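Local coordinates for protein putative type 11 methyltransferase (Sulfolobus solfataricus, PDB 3I9F) that is probably an S-adenosylmethionine-dependent methyltransferase with a Rossmann-like fold, and carries zinc ions in the crystal, at residues N74-I79 with R100-D105. Sequence-based numbering, arbitrary orientation.
Sequences NSVDFI and RILKDD. With ZN (zinc ion), chain F.
In this Rossmann-like methyltransferase domain the turn leading into strand 76-82 docks where helix 91-101 ends and the chain turns toward strand 106-113, in the beta-alpha-beta crossover that begins with strand 76-82. Asn74 N gives a hydrogen bond to Arg100 O at 2.8 Å. The next carbonyl takes two donors: Ser75 N reaches Ile101 O at 2.9 Å, and Val76 N adds a weak bond to the same oxygen. Beyond the helix the chain extends, and Lys103 N returns a nearly straight bond to Val76 O (2.9 Å, 170° at the hydrogen), closing a short parallel bridge between Val76 and Leu102.

On the buried side, Leu102 CD1 packs between Val76 O and Ile79 CD1, the latter at 3.8 Å, while Ile101 CD1 meets that same Ile79 methyl. On the outer side Lys103 runs alongside Asp77; with CG anti to its carbonyl carbon (chi1 -64°), its chain lies over the Val76 backbone and brings CE to 3.3 Å from Asp77 OD1. The ammonium itself forms no salt bridge with Asp77, whose OD2 bonds to Val20 N. Cut back to an alanine here, the side chain would no longer lie over the Val76 backbone, and Asp77 would probably lose the positive charge beside it.

Asn74 ND2 sits 3.2 Å from Lys103 CA, near Asp104, whose OD1 binds zinc at 1.9 Å with His166, His168 and His170 of the C-terminal polyhistidine tag, so this zinc site is probably a product of the construct. Strand 76-82 continues between strands 19-24 and 106-113, with Val76 against Val20 and Val22 and Leu102 against Val108.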
loop_
_atom_site.group_PDB
_atom_site.type_symbol
_atom_site.label_atom_id
_atom_site.label_comp_id
_atom_site.label_asym_id
_atom_site.label_seq_id
_atom_site.Cartn_x
_atom_site.Cartn_y
_atom_site.Cartn_z
ATOM N N ASN B 74 9.363 7.492 7.831
ATOM C CA ASN B 74 9.110 8.565 8.783
ATOM C C ASN B 74 7.723 9.122 8.584
ATOM O O ASN B 74 7.572 10.323 8.500
ATOM C CB ASN B 74 10.161 9.687 8.584
ATOM C CG ASN B 74 9.968 10.889 9.531
ATOM O OD1 ASN B 74 9.835 12.020 9.073
ATOM N ND2 ASN B 74 9.990 10.657 10.826
ATOM N N SER B 75 6.730 8.241 8.449
ATOM C CA SER B 75 5.372 8.630 8.148
ATOM C C SER B 75 4.335 8.137 9.164
ATOM O O SER B 75 3.134 8.398 8.962
ATOM C CB SER B 75 4.999 8.112 6.744
ATOM O OG SER B 75 4.224 6.900 6.756
ATOM N N VAL B 76 4.759 7.453 10.242
ATOM C CA VAL B 76 3.825 6.698 11.075
ATOM C C VAL B 76 3.833 7.133 12.546
ATOM O O VAL B 76 4.898 7.338 13.155
ATOM C CB VAL B 76 4.077 5.126 10.971
ATOM C CG1 VAL B 76 3.261 4.339 12.029
ATOM C CG2 VAL B 76 3.744 4.631 9.588
ATOM N N ASP B 77 2.634 7.239 13.109
ATOM C CA ASP B 77 2.452 7.758 14.475
ATOM C C ASP B 77 2.406 6.656 15.524
ATOM O O ASP B 77 3.142 6.725 16.520
ATOM C CB ASP B 77 1.185 8.643 14.550
ATOM C CG ASP B 77 1.263 9.859 13.595
ATOM O OD1 ASP B 77 2.140 10.735 13.868
ATOM O OD2 ASP B 77 0.475 9.907 12.576
ATOM N N PHE B 78 1.575 5.645 15.279
ATOM C CA PHE B 78 1.494 4.466 16.103
ATOM C C PHE B 78 1.631 3.116 15.325
ATOM O O PHE B 78 1.083 2.929 14.234
ATOM C CB PHE B 78 0.139 4.474 16.810
ATOM C CG PHE B 78 -0.071 5.662 17.720
ATOM C CD1 PHE B 78 0.365 5.624 19.043
ATOM C CD2 PHE B 78 -0.699 6.819 17.242
ATOM C CE1 PHE B 78 0.169 6.707 19.880
ATOM C CE2 PHE B 78 -0.882 7.908 18.059
ATOM C CZ PHE B 78 -0.461 7.861 19.381
ATOM N N ILE B 79 2.338 2.175 15.932
ATOM C CA ILE B 79 2.483 0.819 15.424
ATOM C C ILE B 79 2.047 -0.111 16.540
ATOM O O ILE B 79 2.623 -0.093 17.619
ATOM C CB ILE B 79 3.963 0.512 15.086
ATOM C CG1 ILE B 79 4.444 1.387 13.936
ATOM C CG2 ILE B 79 4.132 -0.945 14.727
ATOM C CD1 ILE B 79 5.909 1.361 13.735
ATOM N N ARG B 100 12.310 2.658 10.579
ATOM C CA ARG B 100 12.336 3.500 9.379
ATOM C C ARG B 100 10.993 4.221 9.185
ATOM O O ARG B 100 10.997 5.385 8.788
ATOM C CB ARG B 100 12.731 2.688 8.152
ATOM C CG ARG B 100 12.424 3.264 6.785
ATOM C CD ARG B 100 12.615 2.218 5.616
ATOM N NE ARG B 100 11.496 1.288 5.456
ATOM C CZ ARG B 100 10.286 1.613 5.008
ATOM N NH1 ARG B 100 10.005 2.852 4.637
ATOM N NH2 ARG B 100 9.330 0.691 4.899
ATOM N N ILE B 101 9.875 3.552 9.470
ATOM C CA ILE B 101 8.575 4.103 9.142
ATOM C C ILE B 101 8.052 4.986 10.248
ATOM O O ILE B 101 7.326 5.894 9.982
ATOM C CB ILE B 101 7.509 3.031 8.769
ATOM C CG1 ILE B 101 7.242 2.074 9.924
ATOM C CG2 ILE B 101 7.919 2.265 7.511
ATOM C CD1 ILE B 101 6.104 1.067 9.658
ATOM N N LEU B 102 8.424 4.728 11.493
ATOM C CA LEU B 102 7.941 5.518 12.631
ATOM C C LEU B 102 8.518 6.965 12.634
ATOM O O LEU B 102 9.687 7.181 12.296
ATOM C CB LEU B 102 8.310 4.817 13.941
ATOM C CG LEU B 102 7.583 5.258 15.206
ATOM C CD1 LEU B 102 6.090 4.865 15.179
ATOM C CD2 LEU B 102 8.298 4.704 16.440
ATOM N N LYS B 103 7.693 7.948 13.003
ATOM C CA LYS B 103 8.193 9.341 13.164
ATOM C C LYS B 103 9.119 9.453 14.377
ATOM O O LYS B 103 9.201 8.553 15.215
ATOM C CB LYS B 103 7.054 10.342 13.332
ATOM C CG LYS B 103 6.081 10.530 12.172
ATOM C CD LYS B 103 5.142 11.685 12.550
ATOM C CE LYS B 103 4.065 12.025 11.519
ATOM N NZ LYS B 103 4.654 12.643 10.247
ATOM N N ASP B 104 9.831 10.556 14.486
ATOM C CA ASP B 104 10.664 10.765 15.685
ATOM C C ASP B 104 9.872 10.726 16.996
ATOM O O ASP B 104 10.356 10.251 17.988
ATOM C CB ASP B 104 11.431 12.065 15.557
ATOM C CG ASP B 104 12.413 12.058 14.370
ATOM O OD1 ASP B 104 12.570 11.020 13.637
ATOM O OD2 ASP B 104 13.046 13.124 14.192
ATOM N N ASP B 105 8.630 11.193 16.975
ATOM C CA ASP B 105 7.773 11.240 18.154
ATOM C C ASP B 105 6.709 10.131 18.115
ATOM O O ASP B 105 5.697 10.190 18.803
ATOM C CB ASP B 105 7.109 12.634 18.252
ATOM C CG ASP B 105 6.170 12.956 17.021
ATOM O OD1 ASP B 105 6.554 12.651 15.831
ATOM O OD2 ASP B 105 5.064 13.543 17.259
HETATM ZN ZN ZN F . 14.105 11.041 12.457
#